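Local coordinates for protein carboxylic ester hydrolase (Aspergillus niger, PDB 7K4O) that probably hydrolyses the ester bonds of tannins, as a fungal serine esterase of the tannase family, at residues N88-G94 and K177-Q183; Y235-L241 and F331-T336; V263-D267 and L519-W523; T424-R429 and W542-L546. All blocks are in the same frame, centred on the assembly; numbering follows the deposited sequence.

Interaction 1 (N88-G94 and K177-Q183)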
# COMPACT_ATOMS: atom_id res chain seq x y z
N ASN A 88 19.37 6.52 17.38
CA ASN A 88 20.19 6.47 16.15
C ASN A 88 19.32 5.86 15.03
O ASN A 88 19.81 5.05 14.23
CB ASN A 88 21.52 5.71 16.30
CG ASN A 88 22.52 6.46 17.17
OD1 ASN A 88 22.18 7.49 17.75
ND2 ASN A 88 23.78 6.04 17.10
N ARG A 89 18.07 6.35 14.91
CA ARG A 89 17.14 5.88 13.88
C ARG A 89 16.51 7.07 13.19
O ARG A 89 16.22 8.09 13.83
CB ARG A 89 16.09 4.94 14.48
CG ARG A 89 16.68 3.66 15.06
CD ARG A 89 15.62 2.78 15.76
NE ARG A 89 16.27 1.62 16.36
CZ ARG A 89 16.12 1.21 17.60
NH1 ARG A 89 15.24 1.80 18.40
NH2 ARG A 89 16.89 0.22 18.06
N TRP A 90 16.21 6.85 11.91
CA TRP A 90 15.41 7.76 11.06
C TRP A 90 14.23 6.92 10.53
O TRP A 90 14.48 5.79 10.07
CB TRP A 90 16.26 8.32 9.91
CG TRP A 90 15.42 8.97 8.85
CD1 TRP A 90 14.99 8.40 7.69
CD2 TRP A 90 14.84 10.28 8.89
NE1 TRP A 90 14.19 9.29 6.98
CE2 TRP A 90 14.06 10.43 7.72
CE3 TRP A 90 14.86 11.33 9.81
CZ2 TRP A 90 13.35 11.59 7.43
CZ3 TRP A 90 14.13 12.47 9.55
CH2 TRP A 90 13.35 12.60 8.38
N LEU A 91 13.05 7.49 10.50
CA LEU A 91 11.90 6.87 9.83
C LEU A 91 11.29 7.88 8.84
O LEU A 91 10.75 8.93 9.27
CB LEU A 91 10.82 6.44 10.83
CG LEU A 91 9.62 5.79 10.17
CD1 LEU A 91 9.99 4.49 9.55
CD2 LEU A 91 8.45 5.61 11.16
N SER A 92 11.32 7.52 7.56
CA SER A 92 10.49 8.18 6.53
C SER A 92 9.08 7.58 6.57
O SER A 92 8.93 6.40 6.70
CB SER A 92 11.11 8.01 5.13
OG SER A 92 12.23 8.84 4.93
N THR A 93 8.06 8.41 6.34
CA THR A 93 6.65 8.02 6.28
C THR A 93 6.05 8.66 5.03
O THR A 93 6.61 9.65 4.53
CB THR A 93 5.86 8.45 7.53
OG1 THR A 93 5.76 9.87 7.53
CG2 THR A 93 6.53 7.96 8.81
N GLY A 94 4.96 8.07 4.60
CA GLY A 94 4.34 8.40 3.31
C GLY A 94 2.83 8.51 3.36
O GLY A 94 2.23 8.68 4.46
N LYS A 177 26.68 5.10 13.13
CA LYS A 177 25.69 4.52 12.20
C LYS A 177 24.29 5.12 12.50
O LYS A 177 23.77 5.03 13.64
CB LYS A 177 25.62 3.03 12.34
CG LYS A 177 24.61 2.30 11.48
CD LYS A 177 24.76 2.41 10.02
CE LYS A 177 23.89 1.44 9.21
NZ LYS A 177 23.51 2.02 7.87
N LEU A 178 23.63 5.62 11.46
CA LEU A 178 22.19 6.03 11.55
C LEU A 178 21.39 4.96 10.82
O LEU A 178 21.52 4.81 9.59
CB LEU A 178 22.00 7.41 10.91
CG LEU A 178 20.54 7.88 10.89
CD1 LEU A 178 19.97 8.08 12.29
CD2 LEU A 178 20.47 9.15 10.09
N TYR A 179 20.61 4.20 11.53
CA TYR A 179 19.72 3.19 10.91
C TYR A 179 18.49 3.90 10.36
O TYR A 179 17.76 4.58 11.10
CB TYR A 179 19.33 2.11 11.90
CG TYR A 179 20.47 1.20 12.30
CD1 TYR A 179 20.90 0.22 11.42
CD2 TYR A 179 21.15 1.37 13.48
CE1 TYR A 179 21.92 -0.65 11.76
CE2 TYR A 179 22.18 0.48 13.84
CZ TYR A 179 22.57 -0.50 12.96
OH TYR A 179 23.56 -1.43 13.21
N ALA A 180 18.25 3.75 9.06
CA ALA A 180 17.20 4.52 8.37
C ALA A 180 16.16 3.54 7.83
O ALA A 180 16.52 2.51 7.21
CB ALA A 180 17.82 5.37 7.27
N TYR A 181 14.90 3.89 8.05
CA TYR A 181 13.75 3.02 7.74
C TYR A 181 12.68 3.81 7.00
O TYR A 181 12.65 5.04 7.04
CB TYR A 181 13.19 2.47 9.05
CG TYR A 181 14.17 1.68 9.88
CD1 TYR A 181 14.46 0.39 9.54
CD2 TYR A 181 14.84 2.24 10.96
CE1 TYR A 181 15.36 -0.38 10.27
CE2 TYR A 181 15.75 1.49 11.69
CZ TYR A 181 15.97 0.17 11.37
OH TYR A 181 16.83 -0.58 12.12
N TYR A 182 11.79 3.07 6.36
CA TYR A 182 10.54 3.57 5.78
C TYR A 182 9.40 2.69 6.29
O TYR A 182 9.55 1.48 6.43
CB TYR A 182 10.55 3.51 4.24
CG TYR A 182 9.25 4.01 3.66
CD1 TYR A 182 9.03 5.37 3.60
CD2 TYR A 182 8.23 3.16 3.27
CE1 TYR A 182 7.84 5.89 3.12
CE2 TYR A 182 7.04 3.66 2.77
CZ TYR A 182 6.85 5.03 2.69
OH TYR A 182 5.66 5.58 2.25
N GLN A 183 8.26 3.32 6.49
CA GLN A 183 7.01 2.58 6.83
C GLN A 183 5.81 3.24 6.14
O GLN A 183 5.53 4.42 6.40
CB GLN A 183 6.81 2.45 8.35
CG GLN A 183 5.59 1.61 8.73
CD GLN A 183 5.47 1.43 10.23
OE1 GLN A 183 5.86 2.31 10.99
NE2 GLN A 183 4.97 0.25 10.64
O HOH W 1 24.58 3.52 15.73
O HOH W 2 3.40 6.09 6.05

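Interaction 2 (Y235-L241 and F331-T336)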
# COMPACT_ATOMS: atom_id res chain seq x y z
N TYR A 235 -26.54 -4.75 -13.13
CA TYR A 235 -26.03 -3.92 -12.03
C TYR A 235 -26.46 -4.56 -10.72
O TYR A 235 -27.53 -4.28 -10.20
CB TYR A 235 -26.50 -2.49 -12.25
CG TYR A 235 -26.00 -1.95 -13.56
CD1 TYR A 235 -24.71 -1.44 -13.69
CD2 TYR A 235 -26.77 -2.06 -14.71
CE1 TYR A 235 -24.24 -0.97 -14.91
CE2 TYR A 235 -26.30 -1.62 -15.94
CZ TYR A 235 -25.03 -1.09 -16.04
OH TYR A 235 -24.56 -0.69 -17.26
N PRO A 236 -25.63 -5.43 -10.10
CA PRO A 236 -26.04 -6.12 -8.89
C PRO A 236 -26.28 -5.17 -7.75
O PRO A 236 -25.50 -4.23 -7.53
CB PRO A 236 -24.88 -7.05 -8.55
CG PRO A 236 -24.09 -7.13 -9.84
CD PRO A 236 -24.26 -5.79 -10.52
N PRO A 237 -27.39 -5.33 -6.99
CA PRO A 237 -27.54 -4.60 -5.72
C PRO A 237 -26.33 -4.95 -4.86
O PRO A 237 -25.89 -6.10 -4.85
CB PRO A 237 -28.83 -5.15 -5.10
CG PRO A 237 -29.58 -5.75 -6.27
CD PRO A 237 -28.51 -6.25 -7.24
N PRO A 238 -25.74 -3.98 -4.13
CA PRO A 238 -24.59 -4.27 -3.27
C PRO A 238 -24.81 -5.50 -2.37
O PRO A 238 -23.92 -6.29 -2.16
CB PRO A 238 -24.46 -3.00 -2.42
CG PRO A 238 -24.96 -1.91 -3.34
CD PRO A 238 -26.11 -2.56 -4.10
N CYS A 239 -26.05 -5.66 -1.87
CA CYS A 239 -26.39 -6.75 -0.93
C CYS A 239 -26.20 -8.10 -1.61
O CYS A 239 -25.80 -9.06 -0.93
CB CYS A 239 -27.84 -6.58 -0.48
SG CYS A 239 -28.22 -7.58 0.96
N GLU A 240 -26.50 -8.21 -2.90
CA GLU A 240 -26.37 -9.50 -3.59
C GLU A 240 -24.89 -9.92 -3.60
O GLU A 240 -24.61 -11.12 -3.39
CB GLU A 240 -26.94 -9.37 -5.00
CG GLU A 240 -26.82 -10.63 -5.82
CD GLU A 240 -27.48 -10.50 -7.19
OE1 GLU A 240 -27.43 -9.39 -7.75
OE2 GLU A 240 -28.06 -11.50 -7.67
N LEU A 241 -23.99 -9.00 -3.91
CA LEU A 241 -22.53 -9.31 -3.95
C LEU A 241 -22.03 -9.57 -2.53
O LEU A 241 -21.19 -10.47 -2.38
CB LEU A 241 -21.79 -8.15 -4.64
CG LEU A 241 -22.15 -8.03 -6.12
CD1 LEU A 241 -21.43 -6.89 -6.82
CD2 LEU A 241 -21.89 -9.33 -6.85
N PHE A 331 -16.78 -6.50 -2.94
CA PHE A 331 -16.97 -6.01 -4.32
C PHE A 331 -17.14 -4.49 -4.32
O PHE A 331 -18.18 -3.96 -4.79
CB PHE A 331 -18.18 -6.73 -4.94
CG PHE A 331 -17.92 -8.14 -5.36
CD1 PHE A 331 -18.07 -9.19 -4.46
CD2 PHE A 331 -17.54 -8.44 -6.65
CE1 PHE A 331 -17.81 -10.49 -4.84
CE2 PHE A 331 -17.28 -9.74 -7.02
CZ PHE A 331 -17.41 -10.76 -6.13
N ASP A 332 -16.11 -3.74 -3.90
CA ASP A 332 -16.19 -2.27 -3.81
C ASP A 332 -16.22 -1.64 -5.20
O ASP A 332 -17.01 -0.73 -5.40
CB ASP A 332 -15.04 -1.66 -2.99
CG ASP A 332 -15.23 -1.75 -1.49
OD1 ASP A 332 -15.52 -2.86 -1.01
OD2 ASP A 332 -15.05 -0.72 -0.80
N ASP A 333 -15.36 -2.10 -6.11
CA ASP A 333 -15.28 -1.55 -7.47
C ASP A 333 -16.66 -1.72 -8.13
O ASP A 333 -17.06 -0.84 -8.92
CB ASP A 333 -14.23 -2.25 -8.32
CG ASP A 333 -12.80 -1.72 -8.06
OD1 ASP A 333 -12.64 -0.75 -7.25
OD2 ASP A 333 -11.91 -2.29 -8.71
N ALA A 334 -17.33 -2.82 -7.79
CA ALA A 334 -18.63 -3.18 -8.45
C ALA A 334 -19.79 -2.36 -7.90
O ALA A 334 -20.94 -2.50 -8.45
CB ALA A 334 -18.91 -4.66 -8.30
N GLU A 335 -19.60 -1.57 -6.85
CA GLU A 335 -20.69 -0.84 -6.16
C GLU A 335 -21.57 -0.14 -7.21
O GLU A 335 -21.06 0.54 -8.12
CB GLU A 335 -20.17 0.21 -5.18
CG GLU A 335 -21.27 0.76 -4.27
CD GLU A 335 -21.63 -0.13 -3.08
OE1 GLU A 335 -21.03 -1.24 -2.92
OE2 GLU A 335 -22.50 0.28 -2.30
N THR A 336 -22.88 -0.39 -7.12
CA THR A 336 -23.89 0.27 -8.00
C THR A 336 -24.59 1.36 -7.20
O THR A 336 -24.39 1.46 -6.00
CB THR A 336 -24.86 -0.80 -8.52
OG1 THR A 336 -25.39 -1.54 -7.40
CG2 THR A 336 -24.16 -1.73 -9.47
O HOH W 3 -23.01 -3.55 -6.43

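Interaction 3 (V263-D267 and L519-W523)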
# COMPACT_ATOMS: atom_id res chain seq x y z
N VAL A 263 -10.59 -16.63 6.21
CA VAL A 263 -10.00 -17.38 5.07
C VAL A 263 -8.52 -17.02 4.92
O VAL A 263 -8.22 -15.96 4.32
CB VAL A 263 -10.82 -17.08 3.82
CG1 VAL A 263 -10.23 -17.77 2.60
CG2 VAL A 263 -12.28 -17.48 4.05
N ALA A 264 -7.65 -17.89 5.40
CA ALA A 264 -6.19 -17.73 5.29
C ALA A 264 -5.73 -18.32 3.98
O ALA A 264 -4.56 -18.14 3.65
CB ALA A 264 -5.49 -18.41 6.44
N ARG A 265 -6.56 -19.12 3.29
CA ARG A 265 -6.14 -19.75 2.02
C ARG A 265 -7.13 -19.33 0.93
O ARG A 265 -7.95 -20.18 0.47
CB ARG A 265 -5.98 -21.27 2.20
CG ARG A 265 -4.85 -21.62 3.16
CD ARG A 265 -3.46 -21.38 2.58
NE ARG A 265 -3.16 -22.25 1.48
CZ ARG A 265 -2.71 -23.48 1.57
NH1 ARG A 265 -2.42 -24.02 2.74
NH2 ARG A 265 -2.50 -24.18 0.47
N THR A 266 -6.97 -18.09 0.45
CA THR A 266 -7.77 -17.60 -0.69
C THR A 266 -7.32 -18.29 -1.97
O THR A 266 -8.12 -18.28 -2.95
CB THR A 266 -7.72 -16.07 -0.83
OG1 THR A 266 -6.36 -15.75 -1.09
CG2 THR A 266 -8.31 -15.39 0.37
N ASP A 267 -6.14 -18.89 -2.00
CA ASP A 267 -5.65 -19.70 -3.13
C ASP A 267 -6.52 -20.97 -3.22
O ASP A 267 -7.05 -21.29 -4.31
CB ASP A 267 -4.16 -20.01 -2.99
CG ASP A 267 -3.62 -20.26 -1.59
OD1 ASP A 267 -4.41 -20.72 -0.70
OD2 ASP A 267 -2.43 -19.92 -1.37
N LEU A 519 5.61 -20.09 1.01
CA LEU A 519 4.89 -21.00 1.92
C LEU A 519 3.50 -20.42 2.17
O LEU A 519 3.28 -19.19 2.11
CB LEU A 519 5.70 -21.15 3.22
CG LEU A 519 7.12 -21.69 3.05
CD1 LEU A 519 7.85 -21.68 4.38
CD2 LEU A 519 7.10 -23.10 2.46
N ARG A 520 2.54 -21.30 2.48
CA ARG A 520 1.17 -20.90 2.85
C ARG A 520 0.81 -21.49 4.22
O ARG A 520 1.36 -22.54 4.58
CB ARG A 520 0.12 -21.43 1.86
CG ARG A 520 0.36 -21.20 0.39
CD ARG A 520 0.62 -19.77 0.01
NE ARG A 520 -0.42 -18.84 0.40
CZ ARG A 520 -0.18 -17.69 1.08
NH1 ARG A 520 1.06 -17.37 1.46
NH2 ARG A 520 -1.17 -16.90 1.35
N PRO A 521 -0.13 -20.88 4.96
CA PRO A 521 -0.49 -21.37 6.29
C PRO A 521 -1.41 -22.59 6.20
O PRO A 521 -2.30 -22.64 5.37
CB PRO A 521 -1.22 -20.21 6.94
CG PRO A 521 -1.78 -19.43 5.77
CD PRO A 521 -0.73 -19.57 4.70
N LEU A 522 -1.18 -23.55 7.08
CA LEU A 522 -2.13 -24.69 7.24
C LEU A 522 -2.13 -25.06 8.72
O LEU A 522 -1.02 -25.27 9.28
CB LEU A 522 -1.65 -25.83 6.35
CG LEU A 522 -2.59 -27.03 6.31
CD1 LEU A 522 -3.92 -26.60 5.73
CD2 LEU A 522 -1.97 -28.17 5.50
N TRP A 523 -3.30 -25.03 9.33
CA TRP A 523 -3.42 -25.43 10.76
C TRP A 523 -3.73 -26.93 10.84
O TRP A 523 -4.50 -27.45 10.00
CB TRP A 523 -4.47 -24.62 11.49
CG TRP A 523 -4.21 -23.13 11.52
CD1 TRP A 523 -4.38 -22.24 10.49
CD2 TRP A 523 -3.83 -22.33 12.65
NE1 TRP A 523 -4.12 -20.97 10.90
CE2 TRP A 523 -3.76 -20.99 12.22
CE3 TRP A 523 -3.50 -22.62 13.98
CZ2 TRP A 523 -3.38 -19.94 13.06
CZ3 TRP A 523 -3.14 -21.58 14.82
CH2 TRP A 523 -3.07 -20.26 14.37
O HOH W 4 -4.20 -17.03 1.08

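Interaction 4 (T424-R429 and W542-L546)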
# COMPACT_ATOMS: atom_id res chain seq x y z
N THR A 424 -4.41 -8.71 -4.01
CA THR A 424 -3.30 -9.36 -3.30
C THR A 424 -2.27 -9.93 -4.26
O THR A 424 -1.05 -9.87 -3.96
CB THR A 424 -3.84 -10.45 -2.35
OG1 THR A 424 -4.98 -9.94 -1.67
CG2 THR A 424 -2.75 -10.89 -1.38
N ALA A 425 -2.70 -10.52 -5.39
CA ALA A 425 -1.78 -11.11 -6.36
C ALA A 425 -0.81 -10.06 -6.94
O ALA A 425 0.20 -10.47 -7.49
CB ALA A 425 -2.58 -11.85 -7.41
N ALA A 426 -1.14 -8.78 -6.86
CA ALA A 426 -0.25 -7.71 -7.38
C ALA A 426 1.09 -7.76 -6.62
O ALA A 426 2.12 -7.47 -7.26
CB ALA A 426 -0.84 -6.38 -7.30
N SER A 427 1.04 -8.10 -5.34
CA SER A 427 2.29 -8.13 -4.52
C SER A 427 3.09 -9.37 -4.84
O SER A 427 4.32 -9.28 -4.97
CB SER A 427 1.97 -8.00 -3.04
OG SER A 427 1.54 -6.69 -2.71
N ILE A 428 2.45 -10.55 -4.93
CA ILE A 428 3.19 -11.77 -5.31
C ILE A 428 3.89 -11.52 -6.64
O ILE A 428 5.06 -11.92 -6.82
CB ILE A 428 2.24 -12.99 -5.38
CG1 ILE A 428 1.88 -13.55 -4.00
CG2 ILE A 428 2.90 -14.06 -6.20
CD1 ILE A 428 1.06 -12.70 -3.15
N ARG A 429 3.19 -10.92 -7.60
CA ARG A 429 3.80 -10.76 -8.92
C ARG A 429 5.13 -10.00 -8.85
O ARG A 429 6.07 -10.34 -9.56
CB ARG A 429 2.84 -10.07 -9.90
CG ARG A 429 3.44 -10.11 -11.31
CD ARG A 429 2.47 -9.50 -12.32
NE ARG A 429 2.98 -9.59 -13.66
CZ ARG A 429 2.75 -10.61 -14.51
NH1 ARG A 429 1.97 -11.62 -14.16
NH2 ARG A 429 3.28 -10.60 -15.72
N TRP A 542 -1.42 -18.26 -7.81
CA TRP A 542 -1.05 -16.83 -7.59
C TRP A 542 -0.28 -16.29 -8.79
O TRP A 542 0.17 -15.12 -8.71
CB TRP A 542 -0.18 -16.68 -6.34
CG TRP A 542 -0.87 -16.87 -5.03
CD1 TRP A 542 -0.88 -18.00 -4.27
CD2 TRP A 542 -1.58 -15.88 -4.27
NE1 TRP A 542 -1.61 -17.80 -3.14
CE2 TRP A 542 -2.02 -16.49 -3.09
CE3 TRP A 542 -1.94 -14.56 -4.52
CZ2 TRP A 542 -2.79 -15.82 -2.15
CZ3 TRP A 542 -2.68 -13.88 -3.59
CH2 TRP A 542 -3.10 -14.50 -2.41
N HIS A 543 0.00 -17.12 -9.78
CA HIS A 543 0.87 -16.74 -10.91
C HIS A 543 0.01 -16.59 -12.15
O HIS A 543 -0.77 -17.52 -12.44
CB HIS A 543 1.96 -17.75 -11.15
CG HIS A 543 2.97 -17.82 -10.05
ND1 HIS A 543 3.82 -18.91 -9.92
CD2 HIS A 543 3.30 -16.95 -9.06
CE1 HIS A 543 4.63 -18.70 -8.88
NE2 HIS A 543 4.33 -17.51 -8.33
N TYR A 544 0.17 -15.50 -12.87
CA TYR A 544 -0.68 -15.18 -14.04
C TYR A 544 0.17 -14.92 -15.27
O TYR A 544 1.20 -14.27 -15.24
CB TYR A 544 -1.63 -14.03 -13.74
CG TYR A 544 -2.61 -14.39 -12.66
CD1 TYR A 544 -3.77 -15.05 -12.96
CD2 TYR A 544 -2.33 -14.14 -11.31
CE1 TYR A 544 -4.68 -15.42 -11.99
CE2 TYR A 544 -3.22 -14.50 -10.32
CZ TYR A 544 -4.39 -15.17 -10.66
OH TYR A 544 -5.28 -15.54 -9.69
N ASP A 545 -0.30 -15.48 -16.39
CA ASP A 545 0.29 -15.25 -17.71
C ASP A 545 -0.50 -14.13 -18.39
O ASP A 545 -1.69 -14.35 -18.79
CB ASP A 545 0.27 -16.53 -18.54
CG ASP A 545 0.77 -16.32 -19.96
OD1 ASP A 545 1.40 -15.29 -20.24
OD2 ASP A 545 0.51 -17.21 -20.77
N LEU A 546 0.06 -12.93 -18.47
CA LEU A 546 -0.66 -11.78 -19.06
C LEU A 546 -0.43 -11.79 -20.57
O LEU A 546 0.30 -10.93 -21.12
CB LEU A 546 -0.18 -10.47 -18.41
CG LEU A 546 -0.29 -10.47 -16.87
CD1 LEU A 546 -0.03 -9.08 -16.31
CD2 LEU A 546 -1.67 -10.91 -16.41
O HOH W 5 0.56 -12.57 -9.22
O HOH W 6 1.60 -13.14 -11.69
O HOH W 7 2.84 -12.71 -17.64

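Interaction 1 (N88-G94 and K177-Q183)
Tyr181 N reaches Trp90 O over 2.8 Å, and Tyr181 O accepts Ser92 N at 2.9 Å, so one tyrosine backbone ties two residues of the neighbouring strand. Tyr179 repeats this between Asn88 O and Trp90 N, and Gln183 N ends the ladder on Ser92 O, the staggered bonding of parallel strands, 23° from exact alignment. Carbonyl oxygens collect CA-H contacts, the shortest being Arg89 CA to Tyr179 O at 3.1 Å.

On one face Leu91 lays CD1 against Tyr181 CB at 3.8 Å, and the aliphatic CG of Arg89 meets the edge of the Tyr181 ring. The polar ends of Arg89 and Tyr181 share Glu490 of helix 481-491. On the other face, with CG anti to the backbone N (chi1 166°), the Trp90 indole lies along its own strand; NE1 donates to Ser92 OG (2.9 Å), while its edge borders Ala180 CB. Tyr182 sets its ring edge against Ser92 CB and carries OH to within 3.3 Å of Gly94 CA; this hydroxyl is hydrogen-bonded to Gly188 O. A water accepts from Gly94 N and can donate to Gln183 O. A parallel sheet strand that runs into a probable nucleophile elbow at Ser186 is characteristic of the alpha/beta-hydrolase fold.

Interaction 2 (Y235-L241 and F331-T336)
The chain runs through three successive prolines into helix 238-252, with Pro237 at the N-cap, and faces a type I beta turn from Asp332 to Glu335. Thr336, just beyond that turn, points into the proline run. Its OG1 donates to Pro236 O over 2.7 Å, from a position tilted 32° out of the carbonyl plane. The hydroxyl takes the place between backbone N and carbonyl carbon (chi1 53°), which leaves CG2 to press on Tyr235 CB at 3.7 Å and to sit at the edge of the tyrosine ring. A water 2.8 Å from Pro236 O lies where it can also donate to Ala334 O, although it has more acceptors nearby than protons.

Here the turn packs on the N-terminal turn of helix 238-252, which the Cys239-Cys285 disulfide ties to strand 282-285. Pro238, in that helical turn, meets Glu335 at about a right angle: the carboxylate, brought round by the bend at chi2 (81°), places OE2 3.5 Å from Pro238 CG. One turn further along, Leu241 enters between Phe331 and Ala334. Leu241 CD1 lies 3.7 Å from Ala334 CB and 3.8 Å from Phe331 CB, while CD2 stands over one face of the phenyl ring. Helix 300-310 backs the same cluster, touching Phe331 through Ala306 and Ile310 and Ala334 through Ile309.

Interaction 3 (V263-D267 and L519-W523)
A buried salt-bridge network of Arg265, Asp267 and Arg520 fastens the start of helix 266-272 to strand 520-524, the first arm of a two-stranded antiparallel hairpin. Asp267 lies between the two arginines and uses one oxygen for each. Arg265 NE donates to OD1 of Asp267 at 2.9 Å, on the syn side, and Arg520 NE meets OD2 of Asp267, also at 2.9 Å, nearly along its C-O axis. The carboxylate and the Arg520 guanidinium stand 80° apart, so this is a single-atom grip and not a flat two-pronged pair. Asp267 OD2 has a further donor in Trp542 NE1; together these donors would favour the charged carboxylate.

The two guanidinium groups do not stack: their planes differ by 69°, and Arg520 CB lies over one face of the Arg265 guanidinium, toward its rim, 3.4 Å from Arg265 NE. Bent at chi2 and chi3, Arg265 extends NH1 to Pro521 O at 3.0 Å, approaching from above the carbonyl plane; its NH2 goes to Ser538.

The approach to this helix comes directly from the calcium loop, where Asp256 and Val262 are ligands of the ion and Asp256 OD2 accepts Ala264 N. Ala264 CB packs on Pro521 CG at 3.9 Å. A water bound to Ala264 O and Thr266 N is also held by Arg520 NH2, which donates to Thr459 as well. Arg520 NH1 returns to the carbonyl of Leu519.

Interaction 4 (T424-R429 and W542-L546)
Ile428 sets CD1 over one face of the Trp542 indole, 3.7 Å above its plane and displaced toward the rim, as an off-centre CH-pi contact. Thr424 CG2 reaches CZ3 of the same ring at 3.7 Å, while the backbone N of Ala425 lies in plane at its edge. Ala425 CB fills the angle between Trp542 CE3 and Tyr544 CE2, 4.0 Å from each.

Farther along helix 425-438, Arg429 runs fully extended from CG to NE, with CG anti to the backbone N (chi1 -172°), and thereby spans to the tail of the chain. Its NH1 donates to Tyr544 O over 3.0 Å, with that oxygen in the guanidinium plane. Leu546 arrives from the opposite direction and rests CD1 over the centre of the guanidinium face, 3.6 Å from Arg429 CZ. The contact thus joins the helix that follows strand 410-416 of the central sheet to the C-terminal extension that passes over it.

Three waters fill out the polar seam. One donates to both Ala425 O and Trp542 O; another accepts from Arg429 NH1 and Tyr544 N; the third accepts from Arg429 NH2 and Leu546 N. In the next shell, Val553 O receives Arg429 NE, and Trp517 meets the indole edge-to-face. Thr424 OG1 is held by Gly416 O.

In the fold
Interactions 3 and 4 touch, with centres 16 Å apart: Trp542 NE1 lies 2.9 Å from Asp267 OD2, so the two contacts are continuous. Interaction 2 stands apart, about 24 Å from interaction 4 and 27 Å from interaction 3, centre to centre. Interaction 1 lies on the opposite side of the chain's centre from interaction 2, 41 Å between centres. Toward the gallic acid pocket, strand 179-185 of interaction 1 leads to Ser186, a probable triad member; Thr424 and Glu335 stand farther off, their side chains about 12 and 14 Å from the ligand.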